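Local coordinates for protein ribose transcriptional regulator (Enterococcus faecium DO, PDB 4RK1) that binds ribose in the cleft of its sugar-binding domain and probably acts as a LacI-family DNA-binding transcriptional repressor, at residues 88-93 and 97-102; 179-184 and 204-209; 247-252 and 257-262. One frame throughout, in Å; residues are numbered along the deposited sequence. Where two conformers were deposited one is given.

Contacts 1 and 3 lie on the same side of the chain's centre and touch each other, their centres about 10 Å apart, whereas contact 2 sits at the opposite end, its centre about 43 Å from that of contact 1. Contacts 1 and 3 are partly buried: the first folds a connecting loop over strand 90-93, the second sets helix 239-255 beside the loop that follows it, and Ile91 and Trp261 join the two. Contact 2 is a small surface meeting of two helix ends. Their chemistry follows their place: an aromatic ring under a serine in contact 1, plain aliphatic touching in contact 2, and a lysine held by charge and water in contact 3.

Contact 1. Residues 88-93 and 97-102; sequences RPFIVL and KSEGFS
Phe90 and Val92 of strand 90-93 carry the loop 97-102 that leads to the neighbouring parallel strand 103-107 in the sheet of this periplasmic-binding-protein fold. At Phe90 the backbone N gives a hydrogen bond to a water, which in turn donates to Phe101 O, so one solvent molecule bridges strand and loop. The Phe90 side chain rises between its own backbone N and carbonyl carbon (chi1 64°), which brings the ring beneath Ser102. Ser102 CB sits over one ring face, offset toward the rim, in a CH-pi contact 3.7 Å from the Phe90 centroid. Glu99 CB meets the ring at its edge, 3.8 Å from Phe90 CE2, and Ile79 and Leu83 of helix 76-84 also pack on Phe90. The Glu99 carboxylate is turned elsewhere, to Lys96 and Thr76. Next along the strand, Val92 spreads its two methyls under the start of the loop: CG1 lies 4.0 Å from Lys97 O, and CG2 is 4.1 Å from Ser98 CA. The loop's turn is closed from within, where Ser102 OG donates to Glu99 O at 2.7 Å, approaching from above the carbonyl plane, 36° out of it.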
# COMPACT_ATOMS: atom_id res chain seq x y z
N ARG B 88 2.16 -11.75 27.34
CA ARG B 88 2.52 -11.55 25.93
C ARG B 88 3.27 -10.22 25.82
O ARG B 88 2.69 -9.14 26.02
CB ARG B 88 1.26 -11.51 25.04
CG ARG B 88 0.26 -12.64 25.30
CD ARG B 88 0.84 -14.03 25.07
NE ARG B 88 -0.07 -15.04 25.60
CZ ARG B 88 -1.19 -15.46 25.01
NH1 ARG B 88 -1.54 -15.01 23.80
NH2 ARG B 88 -1.95 -16.37 25.62
N PRO B 89 4.58 -10.28 25.54
CA PRO B 89 5.34 -9.03 25.46
C PRO B 89 4.95 -8.22 24.24
O PRO B 89 4.41 -8.77 23.28
CB PRO B 89 6.79 -9.51 25.34
CG PRO B 89 6.69 -10.86 24.72
CD PRO B 89 5.43 -11.45 25.27
N PHE B 90 5.20 -6.92 24.29
CA PHE B 90 4.85 -6.06 23.17
C PHE B 90 5.77 -4.86 23.01
O PHE B 90 6.46 -4.45 23.95
CB PHE B 90 3.39 -5.60 23.28
CG PHE B 90 3.11 -4.73 24.48
CD1 PHE B 90 2.94 -5.30 25.74
CD2 PHE B 90 3.03 -3.36 24.35
CE1 PHE B 90 2.69 -4.51 26.84
CE2 PHE B 90 2.78 -2.56 25.46
CZ PHE B 90 2.63 -3.13 26.71
N ILE B 91 5.77 -4.33 21.79
CA ILE B 91 6.52 -3.16 21.41
C ILE B 91 5.52 -2.10 21.03
O ILE B 91 4.50 -2.42 20.43
CB ILE B 91 7.41 -3.41 20.17
CG1 ILE B 91 8.27 -4.66 20.35
CG2 ILE B 91 8.27 -2.19 19.89
CD1 ILE B 91 9.20 -4.62 21.54
N VAL B 92 5.82 -0.84 21.35
CA VAL B 92 4.98 0.28 20.95
C VAL B 92 5.79 1.20 20.05
O VAL B 92 7.00 1.34 20.20
CB VAL B 92 4.42 1.09 22.14
CG1 VAL B 92 3.54 0.21 23.01
CG2 VAL B 92 5.54 1.70 22.98
N LEU B 93 5.11 1.83 19.11
CA LEU B 93 5.76 2.78 18.24
C LEU B 93 4.72 3.67 17.59
O LEU B 93 3.52 3.47 17.76
CB LEU B 93 6.55 2.05 17.16
CG LEU B 93 5.81 1.18 16.15
CD1 LEU B 93 6.61 1.08 14.87
CD2 LEU B 93 5.55 -0.22 16.69
N LYS B 97 1.09 5.43 22.34
CA LYS B 97 1.81 6.01 23.48
C LYS B 97 2.56 4.93 24.25
O LYS B 97 2.20 3.75 24.20
CB LYS B 97 0.86 6.75 24.43
CG LYS B 97 -0.07 5.86 25.24
CD LYS B 97 -0.56 6.55 26.50
CE LYS B 97 -1.36 5.60 27.37
NZ LYS B 97 -1.31 5.94 28.82
N SER B 98 3.59 5.34 24.98
CA SER B 98 4.39 4.42 25.77
C SER B 98 3.57 3.74 26.87
O SER B 98 2.55 4.27 27.31
CB SER B 98 5.63 5.12 26.33
OG SER B 98 6.61 5.26 25.30
N GLU B 99 4.00 2.55 27.25
CA GLU B 99 3.32 1.73 28.24
C GLU B 99 4.39 1.14 29.14
O GLU B 99 5.48 0.82 28.67
CB GLU B 99 2.56 0.58 27.57
CG GLU B 99 1.38 1.01 26.70
CD GLU B 99 0.18 1.46 27.52
OE1 GLU B 99 0.18 1.31 28.75
OE2 GLU B 99 -0.79 1.97 26.91
N GLY B 100 4.09 1.00 30.43
CA GLY B 100 5.00 0.34 31.35
C GLY B 100 5.28 -1.10 30.93
O GLY B 100 4.39 -1.81 30.46
N PHE B 101 6.53 -1.51 31.10
CA PHE B 101 6.98 -2.85 30.79
C PHE B 101 6.74 -3.21 29.33
O PHE B 101 6.25 -4.30 28.99
CB PHE B 101 6.35 -3.88 31.75
CG PHE B 101 6.75 -3.69 33.20
CD1 PHE B 101 8.05 -3.33 33.55
CD2 PHE B 101 5.82 -3.90 34.21
CE1 PHE B 101 8.41 -3.18 34.87
CE2 PHE B 101 6.18 -3.75 35.54
CZ PHE B 101 7.48 -3.39 35.87
N SER B 102 7.11 -2.27 28.47
CA SER B 102 7.19 -2.51 27.04
C SER B 102 8.42 -1.77 26.53
O SER B 102 8.89 -0.83 27.16
CB SER B 102 5.95 -1.99 26.32
OG SER B 102 5.83 -0.58 26.43
O HOH W 1 6.70 -6.39 27.09

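Contact 2. Residues 179-184 and 204-209; sequences ELLDSA and EEAGKS
Leu181, near the end of helix 177-182, reaches across to Ala206 and Lys208, just beyond helix 193-205, and its two methyls divide the work. Leu181 CD1 meets the single methyl of Ala206, CB, at 3.7 Å. Leu181 CD2 instead touches the aliphatic part of Lys208, 3.8 Å from its CG and 4.0 Å from its CE. With CG already placed beside the methyl, the lysine's bend at chi2 (-61°) turns the rest of the chain so that CE also comes near it, and the two side chains cross obliquely.

The backbones behind these groups set their positions. Helix 193-205 ends in a Schellman motif: Gly207 has positive phi (79°), with two bonds back into the last turn, one of them Gly207 N to Glu204 O at 3.0 Å. This reversal lies between Ala206 and Lys208 and lets both direct their CB atoms toward the leucine. On the other side, the end of helix 177-182 is fastened at Leu180 O, which accepts from both Ser183 N (3.1 Å) and Ser183 OG (2.7 Å); the hydroxyl is tilted 18° from the carbonyl plane.

Farther out, Leu203 of helix 193-205 packs on both Leu181 and Lys208, while Tyr214 adds to the apolar surroundings of Leu181. Glu205 faces the dimer partner: it pairs with Arg201 of its own chain and Lys231 of the second subunit. The contact thus joins two successive helices of the alternating alpha/beta fold at their C-terminal ends, far from contacts 1 and 3. Two methyls against one methyl and a lysine's methylene chain give a small, nonpolar touch at the surface. Its chemistry implies dispersion and local exclusion of water, with no polar bond between the two segments; the hydrogen bonds described lie within the turns that present these groups.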
# COMPACT_ATOMS: atom_id res chain seq x y z
N GLU B 179 -9.44 25.05 -0.80
CA GLU B 179 -9.06 25.92 0.31
C GLU B 179 -7.63 26.44 0.15
O GLU B 179 -7.36 27.61 0.41
CB GLU B 179 -9.19 25.20 1.65
CG GLU B 179 -10.63 24.95 2.08
CD GLU B 179 -10.72 24.07 3.32
OE1 GLU B 179 -9.66 23.78 3.92
OE2 GLU B 179 -11.84 23.68 3.70
N LEU B 180 -6.71 25.59 -0.28
CA LEU B 180 -5.34 26.03 -0.50
C LEU B 180 -5.28 27.12 -1.57
O LEU B 180 -4.60 28.13 -1.39
CB LEU B 180 -4.45 24.86 -0.91
CG LEU B 180 -3.00 25.21 -1.25
CD1 LEU B 180 -2.25 25.70 -0.03
CD2 LEU B 180 -2.31 24.00 -1.87
N LEU B 181 -5.99 26.89 -2.67
CA LEU B 181 -6.00 27.85 -3.78
C LEU B 181 -6.60 29.21 -3.38
O LEU B 181 -6.19 30.25 -3.88
CB LEU B 181 -6.74 27.27 -4.98
CG LEU B 181 -6.07 26.07 -5.65
CD1 LEU B 181 -7.04 25.34 -6.54
CD2 LEU B 181 -4.83 26.49 -6.43
N ASP B 182 -7.56 29.18 -2.47
CA ASP B 182 -8.17 30.42 -1.99
C ASP B 182 -7.36 31.13 -0.90
O ASP B 182 -7.68 32.26 -0.52
CB ASP B 182 -9.60 30.15 -1.52
CG ASP B 182 -10.57 30.01 -2.68
OD1 ASP B 182 -10.27 30.50 -3.78
OD2 ASP B 182 -11.63 29.39 -2.49
N SER B 183 -6.30 30.49 -0.40
CA SER B 183 -5.44 31.11 0.60
C SER B 183 -4.33 31.90 -0.07
O SER B 183 -4.16 31.83 -1.29
CB SER B 183 -4.83 30.04 1.52
OG SER B 183 -3.75 29.37 0.87
N ALA B 184 -3.56 32.61 0.74
CA ALA B 184 -2.36 33.29 0.26
C ALA B 184 -1.08 32.43 0.41
O ALA B 184 0.02 32.93 0.22
CB ALA B 184 -2.18 34.62 0.99
N GLU B 204 -2.83 19.88 -10.14
CA GLU B 204 -2.84 19.52 -11.56
C GLU B 204 -4.20 19.79 -12.21
O GLU B 204 -4.28 20.40 -13.28
CB GLU B 204 -2.45 18.05 -11.74
CG GLU B 204 -0.98 17.78 -11.42
CD GLU B 204 -0.66 16.35 -11.00
OE1 GLU B 204 -1.58 15.50 -10.94
OE2 GLU B 204 0.53 16.07 -10.74
N GLU B 205 -5.27 19.36 -11.55
CA GLU B 205 -6.63 19.55 -12.08
C GLU B 205 -7.05 21.02 -12.15
O GLU B 205 -7.84 21.39 -13.02
CB GLU B 205 -7.63 18.72 -11.29
CG GLU B 205 -7.43 17.23 -11.53
CD GLU B 205 -8.38 16.35 -10.76
OE1 GLU B 205 -9.32 16.89 -10.13
OE2 GLU B 205 -8.16 15.11 -10.79
N ALA B 206 -6.50 21.85 -11.27
CA ALA B 206 -6.75 23.29 -11.28
C ALA B 206 -5.83 24.06 -12.24
O ALA B 206 -5.89 25.28 -12.30
CB ALA B 206 -6.64 23.85 -9.88
N GLY B 207 -4.97 23.35 -12.97
CA GLY B 207 -4.08 23.99 -13.93
C GLY B 207 -2.86 24.62 -13.29
O GLY B 207 -2.19 25.44 -13.91
N LYS B 208 -2.54 24.23 -12.06
CA LYS B 208 -1.38 24.77 -11.37
C LYS B 208 -0.19 23.84 -11.55
O LYS B 208 -0.34 22.70 -11.98
CB LYS B 208 -1.70 24.99 -9.90
CG LYS B 208 -2.88 25.92 -9.64
CD LYS B 208 -2.65 27.32 -10.19
CE LYS B 208 -3.84 28.22 -9.91
NZ LYS B 208 -3.54 29.62 -10.33
N SER B 209 1.00 24.35 -11.24
CA SER B 209 2.26 23.62 -11.42
C SER B 209 3.05 23.58 -10.11
O SER B 209 2.98 24.51 -9.31
CB SER B 209 3.13 24.28 -12.49
OG SER B 209 2.58 24.11 -13.78

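Contact 3. Residues 247-252 and 257-262; sequences AKLLLD and PEKEWE
Leu249 and Asp252, on one side of helix 239-255, face Lys259 and Glu262 in the loop that leads from this helix into strand 263-271 of the periplasmic-binding-protein fold. The van der Waals contacts are made by aliphatic carbons, some of them against polar atoms. Leu249 CD2 lies 3.6 Å from Glu262 OE2, so a methyl rests against a carboxylate oxygen, while Ile91 and Val105 of neighbouring strands also pack on this leucine. The methylene chain of Lys259 runs by the helix, its CD 3.7 Å from both Asp252 CB and Asp252 O.

The charged contacts centre on Lys259 NZ. Bends at chi3 (-82°) and chi4 (-62°) fold its chain back toward its own loop, where NZ forms a 2.7 Å salt bridge with Glu262 OE2, using the anti lone pair of that oxygen. The same ammonium donates to Glu260 O at 2.9 Å, nearly along the C=O axis. These bonds tie the loop to itself; Arg253, one residue further along the helix than Asp252, joins helix to loop by hydrogen bonds to Pro257 O and Lys259 O and a cation-pi contact with Trp261.

Water adds a polar link between Leu249 and Lys259. One molecule donates to Leu249 O at 2.7 Å and accepts from Lys259 NZ at 2.9 Å, giving the ammonium its third partner beside Glu260 O and Glu262 OE2.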
# COMPACT_ATOMS: atom_id res chain seq x y z
N ALA B 247 10.97 -5.41 15.48
CA ALA B 247 10.99 -6.88 15.53
C ALA B 247 12.17 -7.40 16.36
O ALA B 247 12.00 -8.35 17.14
CB ALA B 247 11.03 -7.47 14.12
N LYS B 248 13.35 -6.82 16.17
CA LYS B 248 14.54 -7.22 16.94
C LYS B 248 14.34 -6.99 18.45
O LYS B 248 14.67 -7.85 19.26
CB LYS B 248 15.80 -6.47 16.48
CG LYS B 248 16.33 -6.90 15.13
CD LYS B 248 17.49 -6.02 14.69
CE LYS B 248 18.33 -6.68 13.61
NZ LYS B 248 19.22 -5.70 12.93
N LEU B 249 13.79 -5.84 18.82
CA LEU B 249 13.47 -5.58 20.21
C LEU B 249 12.54 -6.65 20.78
O LEU B 249 12.74 -7.11 21.91
CB LEU B 249 12.80 -4.22 20.38
CG LEU B 249 13.71 -3.00 20.36
CD1 LEU B 249 12.85 -1.75 20.29
CD2 LEU B 249 14.62 -2.96 21.58
N LEU B 250 11.53 -7.05 20.01
CA LEU B 250 10.58 -8.05 20.48
C LEU B 250 11.24 -9.41 20.66
O LEU B 250 11.02 -10.06 21.68
CB LEU B 250 9.36 -8.18 19.57
CG LEU B 250 8.21 -9.06 20.06
CD1 LEU B 250 7.76 -8.71 21.47
CD2 LEU B 250 7.03 -8.94 19.10
N LEU B 251 12.04 -9.84 19.69
CA LEU B 251 12.75 -11.13 19.79
C LEU B 251 13.69 -11.15 20.99
O LEU B 251 13.82 -12.17 21.65
CB LEU B 251 13.57 -11.41 18.54
CG LEU B 251 12.82 -11.69 17.23
CD1 LEU B 251 13.83 -11.84 16.10
CD2 LEU B 251 11.94 -12.92 17.34
N ASP B 252 14.36 -10.03 21.25
CA ASP B 252 15.26 -9.92 22.40
C ASP B 252 14.51 -9.99 23.71
O ASP B 252 14.97 -10.62 24.67
CB ASP B 252 16.09 -8.64 22.32
CG ASP B 252 17.13 -8.69 21.22
OD1 ASP B 252 17.40 -9.79 20.69
OD2 ASP B 252 17.67 -7.63 20.87
N PRO B 257 13.64 -12.03 28.94
CA PRO B 257 12.48 -11.32 29.47
C PRO B 257 12.79 -10.17 30.42
O PRO B 257 11.95 -9.28 30.59
CB PRO B 257 11.69 -12.41 30.20
CG PRO B 257 12.10 -13.68 29.54
CD PRO B 257 13.53 -13.48 29.12
N GLU B 258 13.98 -10.18 31.02
CA GLU B 258 14.35 -9.17 32.01
C GLU B 258 15.45 -8.22 31.53
O GLU B 258 16.00 -7.46 32.32
CB GLU B 258 14.74 -9.86 33.33
CG GLU B 258 13.62 -10.71 33.90
CD GLU B 258 12.35 -9.91 34.18
OE1 GLU B 258 12.47 -8.74 34.61
OE2 GLU B 258 11.24 -10.44 33.98
N LYS B 259 15.74 -8.23 30.23
CA LYS B 259 16.67 -7.25 29.67
C LYS B 259 16.17 -5.83 29.93
O LYS B 259 14.99 -5.62 30.22
CB LYS B 259 16.90 -7.48 28.17
CG LYS B 259 15.72 -7.13 27.26
CD LYS B 259 16.10 -7.25 25.79
CE LYS B 259 16.82 -6.01 25.29
NZ LYS B 259 15.96 -4.79 25.37
N GLU B 260 17.09 -4.88 29.82
CA GLU B 260 16.77 -3.45 29.96
C GLU B 260 15.59 -3.04 29.08
O GLU B 260 15.54 -3.42 27.91
CB GLU B 260 17.99 -2.61 29.56
CG GLU B 260 17.73 -1.11 29.51
CD GLU B 260 19.00 -0.30 29.34
OE1 GLU B 260 19.81 -0.64 28.45
OE2 GLU B 260 19.18 0.68 30.08
N TRP B 261 14.67 -2.27 29.63
CA TRP B 261 13.57 -1.70 28.88
C TRP B 261 14.12 -0.54 28.04
O TRP B 261 14.80 0.34 28.54
CB TRP B 261 12.47 -1.21 29.82
CG TRP B 261 11.95 -2.34 30.65
CD1 TRP B 261 12.26 -2.61 31.95
CD2 TRP B 261 11.09 -3.40 30.21
NE1 TRP B 261 11.62 -3.76 32.36
CE2 TRP B 261 10.90 -4.27 31.31
CE3 TRP B 261 10.45 -3.69 29.00
CZ2 TRP B 261 10.10 -5.41 31.23
CZ3 TRP B 261 9.65 -4.83 28.93
CH2 TRP B 261 9.49 -5.67 30.04
N GLU B 262 13.83 -0.57 26.75
CA GLU B 262 14.42 0.40 25.83
C GLU B 262 13.38 1.26 25.15
O GLU B 262 12.28 0.81 24.86
CB GLU B 262 15.22 -0.34 24.78
CG GLU B 262 16.44 -1.04 25.36
CD GLU B 262 17.32 -1.59 24.29
OE1 GLU B 262 18.08 -0.81 23.68
OE2 GLU B 262 17.25 -2.82 24.04
O HOH W 2 13.48 -5.60 24.06